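Local coordinates for glycerol dehydratase (Clostridium butyricum, PDB 1R9D), which probably dehydrates glycerol to 3-hydroxypropionaldehyde without coenzyme B12, as a glycyl radical enzyme related to pyruvate formate-lyase, at residues Ser7-Thr10 against Glu11-Ile15; Asp326-Ser329 against Thr330-Gly334. One frame throughout, in Å; residues are numbered along the deposited sequence.

Contact 1. Residues Ser7-Thr10 against Glu11-Ile15; sequences STQT and ERINI
Gln9 reaches forward from the extended N-terminal segment to Asn14, in the first turn of helix 11-22. From its root outward, Gln9 CB lies 4.0 Å from Ile13 CB. Gln9 CG touches the flank of that isoleucine, 3.9 Å from Ile13 CB, and also lies near the amide oxygen of Asn14. With CG set between the backbone N and the carbonyl carbon (chi1 69°) and the chain bent at chi2, the amide is brought up beside the helix. At the tip, Gln9 NE2 donates to Asn14 OD1 over 2.8 Å in an almost straight bond, meeting a lone pair in the carbonyl plane. The acceptor also lies in the plane of the Gln9 amide, yet the two amides stand nearly perpendicular, 89° apart. The other branch of Asn14 is used as well: ND2 donates to Glu11 OE1, which it meets from above the carboxylate plane, and to a water that in turn donates to Gln9 O. Both ends of the Asn14 amide are thus engaged, which fixes its rotation. Thr10 OG1 packs 3.4 Å from Ile13 CG1, but its hydrogen bond runs to Glu309, which also forms a salt bridge with Arg12. Ile13 packs against helices 304-317 and 357-369. Thr10 is the N-cap, its carbonyl oxygen accepting only weakly from Ile13 N and Asn14 N, where extended chain enters an alpha-helix.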
loop_
_atom_site.group_PDB
_atom_site.type_symbol
_atom_site.label_atom_id
_atom_site.label_comp_id
_atom_site.label_asym_id
_atom_site.label_seq_id
_atom_site.Cartn_x
_atom_site.Cartn_y
_atom_site.Cartn_z
ATOM N N SER A 7 23.807 -23.778 -43.562
ATOM C CA SER A 7 24.209 -25.138 -43.223
ATOM C C SER A 7 23.011 -25.951 -42.744
ATOM O O SER A 7 21.944 -25.400 -42.469
ATOM C CB SER A 7 25.287 -25.104 -42.135
ATOM O OG SER A 7 24.821 -24.432 -40.979
ATOM N N THR A 8 23.190 -27.267 -42.648
ATOM C CA THR A 8 22.124 -28.161 -42.211
ATOM C C THR A 8 22.230 -28.474 -40.719
ATOM O O THR A 8 23.310 -28.788 -40.213
ATOM C CB THR A 8 22.154 -29.489 -43.004
ATOM O OG1 THR A 8 21.959 -29.214 -44.399
ATOM C CG2 THR A 8 21.056 -30.430 -42.524
ATOM N N GLN A 9 21.096 -28.384 -40.028
ATOM C CA GLN A 9 21.024 -28.644 -38.594
ATOM C C GLN A 9 21.083 -30.142 -38.302
ATOM O O GLN A 9 20.772 -30.958 -39.166
ATOM C CB GLN A 9 19.729 -28.061 -38.015
ATOM C CG GLN A 9 18.441 -28.757 -38.454
ATOM C CD GLN A 9 18.068 -28.478 -39.899
ATOM O OE1 GLN A 9 18.719 -27.691 -40.582
ATOM N NE2 GLN A 9 17.005 -29.121 -40.367
ATOM N N THR A 10 21.476 -30.493 -37.079
ATOM C CA THR A 10 21.575 -31.895 -36.673
ATOM C C THR A 10 20.201 -32.547 -36.567
ATOM O O THR A 10 19.185 -31.868 -36.416
ATOM C CB THR A 10 22.267 -32.049 -35.298
ATOM O OG1 THR A 10 21.453 -31.451 -34.282
ATOM C CG2 THR A 10 23.630 -31.387 -35.303
ATOM N N GLU A 11 20.175 -33.874 -36.641
ATOM C CA GLU A 11 18.927 -34.612 -36.540
ATOM C C GLU A 11 18.247 -34.305 -35.206
ATOM O O GLU A 11 17.023 -34.313 -35.110
ATOM C CB GLU A 11 19.196 -36.116 -36.667
ATOM C CG GLU A 11 17.963 -36.991 -36.523
ATOM C CD GLU A 11 16.785 -36.494 -37.341
ATOM O OE1 GLU A 11 16.995 -36.046 -38.488
ATOM O OE2 GLU A 11 15.642 -36.564 -36.836
ATOM N N ARG A 12 19.051 -34.029 -34.185
ATOM C CA ARG A 12 18.523 -33.707 -32.862
ATOM C C ARG A 12 17.560 -32.528 -32.963
ATOM O O ARG A 12 16.475 -32.544 -32.390
ATOM C CB ARG A 12 19.653 -33.337 -31.899
ATOM C CG ARG A 12 19.171 -33.083 -30.470
ATOM C CD ARG A 12 20.180 -32.278 -29.665
ATOM N NE ARG A 12 21.493 -32.914 -29.601
ATOM C CZ ARG A 12 21.770 -34.006 -28.892
ATOM N NH1 ARG A 12 20.822 -34.596 -28.176
ATOM N NH2 ARG A 12 23.003 -34.500 -28.893
ATOM N N ILE A 13 17.971 -31.502 -33.698
ATOM C CA ILE A 13 17.137 -30.316 -33.861
ATOM C C ILE A 13 15.813 -30.663 -34.536
ATOM O O ILE A 13 14.761 -30.155 -34.150
ATOM C CB ILE A 13 17.880 -29.233 -34.673
ATOM C CG1 ILE A 13 19.205 -28.900 -33.982
ATOM C CG2 ILE A 13 17.018 -27.985 -34.806
ATOM C CD1 ILE A 13 19.069 -28.579 -32.494
ATOM N N ASN A 14 15.852 -31.539 -35.536
ATOM C CA ASN A 14 14.620 -31.926 -36.212
ATOM C C ASN A 14 13.679 -32.643 -35.247
ATOM O O ASN A 14 12.462 -32.461 -35.301
ATOM C CB ASN A 14 14.915 -32.829 -37.414
ATOM C CG ASN A 14 15.762 -32.138 -38.465
ATOM O OD1 ASN A 14 15.574 -30.953 -38.748
ATOM N ND2 ASN A 14 16.691 -32.876 -39.060
ATOM N N ILE A 15 14.245 -33.458 -34.363
ATOM C CA ILE A 15 13.449 -34.192 -33.385
ATOM C C ILE A 15 12.812 -33.247 -32.365
ATOM O O ILE A 15 11.631 -33.373 -32.041
ATOM C CB ILE A 15 14.309 -35.234 -32.638
ATOM C CG1 ILE A 15 14.787 -36.306 -33.622
ATOM C CG2 ILE A 15 13.499 -35.872 -31.510
ATOM C CD1 ILE A 15 15.765 -37.291 -33.030
HETATM O O HOH W 1 19.034 -32.454 -40.415
#

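Contact 2. Residues Asp326-Ser329 against Thr330-Gly334; sequences DEIS and TKHFG
The imidazole of His332 lies flat over the backbone of Ser329, whose CA sits 4.0 Å from the ring centroid and only 10° off its normal, a CH-pi contact. Ile328 C approaches the same face nearer the rim, and Ile328 CG2 comes within 3.9 Å of His332 NE2. Pointing CG away from the carbonyl carbon (chi1 -51°) folds the ring back across this turn. The side chains of Ile328 and Lys331 cross at a slant, CD1 against CE. Phe333, beside the bound glycerol, inclines its ring obliquely to Ser329 O, which accepts from both His332 N and Phe333 N. At the beginning of the turn, Asp326 O accepts from Thr330 N. Thr330 OG1 also donates to Asp326 O, at 2.6 Å and from above the carbonyl plane. The carboxylate of Asp326 caps the turn: Ser329 N meets Asp326 OD2 from above the carboxylate plane at 2.9 Å, in a nearly straight bond (173°), Ile328 N donates weakly to OD2, and Ser329 OG donates to OD1 on its syn side. Both oxygens thus hold the turn that leads into the short helix, and these donors would be expected to offset the cost of burying the carboxylate close to Glu97, beside Trp93 and Tyr159.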
loop_
_atom_site.group_PDB
_atom_site.type_symbol
_atom_site.label_atom_id
_atom_site.label_comp_id
_atom_site.label_asym_id
_atom_site.label_seq_id
_atom_site.Cartn_x
_atom_site.Cartn_y
_atom_site.Cartn_z
ATOM N N ASP A 326 -7.989 -14.697 -22.849
ATOM C CA ASP A 326 -9.432 -14.729 -23.061
ATOM C C ASP A 326 -9.726 -14.608 -24.561
ATOM O O ASP A 326 -8.864 -14.176 -25.337
ATOM C CB ASP A 326 -10.129 -13.605 -22.289
ATOM C CG ASP A 326 -9.739 -12.224 -22.781
ATOM O OD1 ASP A 326 -8.718 -11.680 -22.303
ATOM O OD2 ASP A 326 -10.458 -11.691 -23.650
ATOM N N GLU A 327 -10.938 -14.977 -24.964
ATOM C CA GLU A 327 -11.306 -14.957 -26.382
ATOM C C GLU A 327 -11.208 -13.627 -27.111
ATOM O O GLU A 327 -10.924 -13.604 -28.310
ATOM C CB GLU A 327 -12.704 -15.559 -26.588
ATOM C CG GLU A 327 -13.788 -15.028 -25.683
ATOM C CD GLU A 327 -15.097 -15.788 -25.859
ATOM O OE1 GLU A 327 -15.058 -17.036 -25.948
ATOM O OE2 GLU A 327 -16.162 -15.142 -25.905
ATOM N N ILE A 328 -11.439 -12.523 -26.413
ATOM C CA ILE A 328 -11.338 -11.216 -27.053
ATOM C C ILE A 328 -9.867 -10.822 -27.202
ATOM O O ILE A 328 -9.419 -10.438 -28.285
ATOM C CB ILE A 328 -12.088 -10.136 -26.240
ATOM C CG1 ILE A 328 -13.578 -10.482 -26.170
ATOM C CG2 ILE A 328 -11.903 -8.768 -26.883
ATOM C CD1 ILE A 328 -14.238 -10.648 -27.535
ATOM N N SER A 329 -9.110 -10.930 -26.118
ATOM C CA SER A 329 -7.693 -10.589 -26.151
ATOM C C SER A 329 -6.950 -11.454 -27.164
ATOM O O SER A 329 -5.948 -11.034 -27.747
ATOM C CB SER A 329 -7.078 -10.770 -24.761
ATOM O OG SER A 329 -7.737 -9.944 -23.823
ATOM N N THR A 330 -7.444 -12.670 -27.376
ATOM C CA THR A 330 -6.806 -13.565 -28.324
ATOM C C THR A 330 -6.874 -12.981 -29.735
ATOM O O THR A 330 -6.047 -13.307 -30.585
ATOM C CB THR A 330 -7.464 -14.957 -28.294
ATOM O OG1 THR A 330 -7.318 -15.507 -26.979
ATOM C CG2 THR A 330 -6.798 -15.882 -29.298
ATOM N N LYS A 331 -7.859 -12.118 -29.973
ATOM C CA LYS A 331 -8.007 -11.470 -31.275
ATOM C C LYS A 331 -6.917 -10.407 -31.442
ATOM O O LYS A 331 -6.518 -10.092 -32.565
ATOM C CB LYS A 331 -9.380 -10.808 -31.396
ATOM C CG LYS A 331 -10.560 -11.764 -31.307
ATOM C CD LYS A 331 -11.868 -10.982 -31.254
ATOM C CE LYS A 331 -13.074 -11.887 -31.038
ATOM N NZ LYS A 331 -13.297 -12.829 -32.163
ATOM N N HIS A 332 -6.445 -9.863 -30.321
ATOM C CA HIS A 332 -5.393 -8.843 -30.325
ATOM C C HIS A 332 -4.018 -9.472 -30.506
ATOM O O HIS A 332 -3.104 -8.842 -31.041
ATOM C CB HIS A 332 -5.346 -8.074 -28.996
ATOM C CG HIS A 332 -6.662 -7.534 -28.539
ATOM N ND1 HIS A 332 -6.809 -6.887 -27.329
ATOM C CD2 HIS A 332 -7.890 -7.554 -29.106
ATOM C CE1 HIS A 332 -8.072 -6.533 -27.172
ATOM N NE2 HIS A 332 -8.749 -6.928 -28.236
ATOM N N PHE A 333 -3.869 -10.710 -30.036
ATOM C CA PHE A 333 -2.594 -11.415 -30.106
ATOM C C PHE A 333 -2.778 -12.822 -30.682
ATOM O O PHE A 333 -2.659 -13.812 -29.961
ATOM C CB PHE A 333 -1.979 -11.525 -28.703
ATOM C CG PHE A 333 -2.015 -10.239 -27.904
ATOM C CD1 PHE A 333 -2.985 -10.036 -26.928
ATOM C CD2 PHE A 333 -1.071 -9.239 -28.123
ATOM C CE1 PHE A 333 -3.014 -8.859 -26.176
ATOM C CE2 PHE A 333 -1.091 -8.053 -27.378
ATOM C CZ PHE A 333 -2.062 -7.863 -26.404
ATOM N N GLY A 334 -3.045 -12.917 -31.981
ATOM C CA GLY A 334 -3.262 -14.226 -32.578
ATOM C C GLY A 334 -2.038 -15.039 -32.949
ATOM O O GLY A 334 -0.987 -14.491 -33.270
#

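In the fold
Contact 1 is a surface feature, its centre about 28 Å from that of the chain, whereas contact 2 is partly buried, about 14 Å from it. Their centres are about 33 Å apart and nothing touches between them. Both bring a loop into a helix, but helix 11-22 is long and 329-332 barely more than a turn. In residues 7-15, side-chain amides and a water link the loop to the helix, while Ile13 packs on helices 304-317 and 357-369 and Gln9 also touches the latter. In residues 326-334, a carboxylate cap and packed rings dominate, among helices 92-97, 155-159 and 644-650. Contact 2 alone approaches the ligand: the side chain of Phe333 lies about 4 Å from bound glycerol.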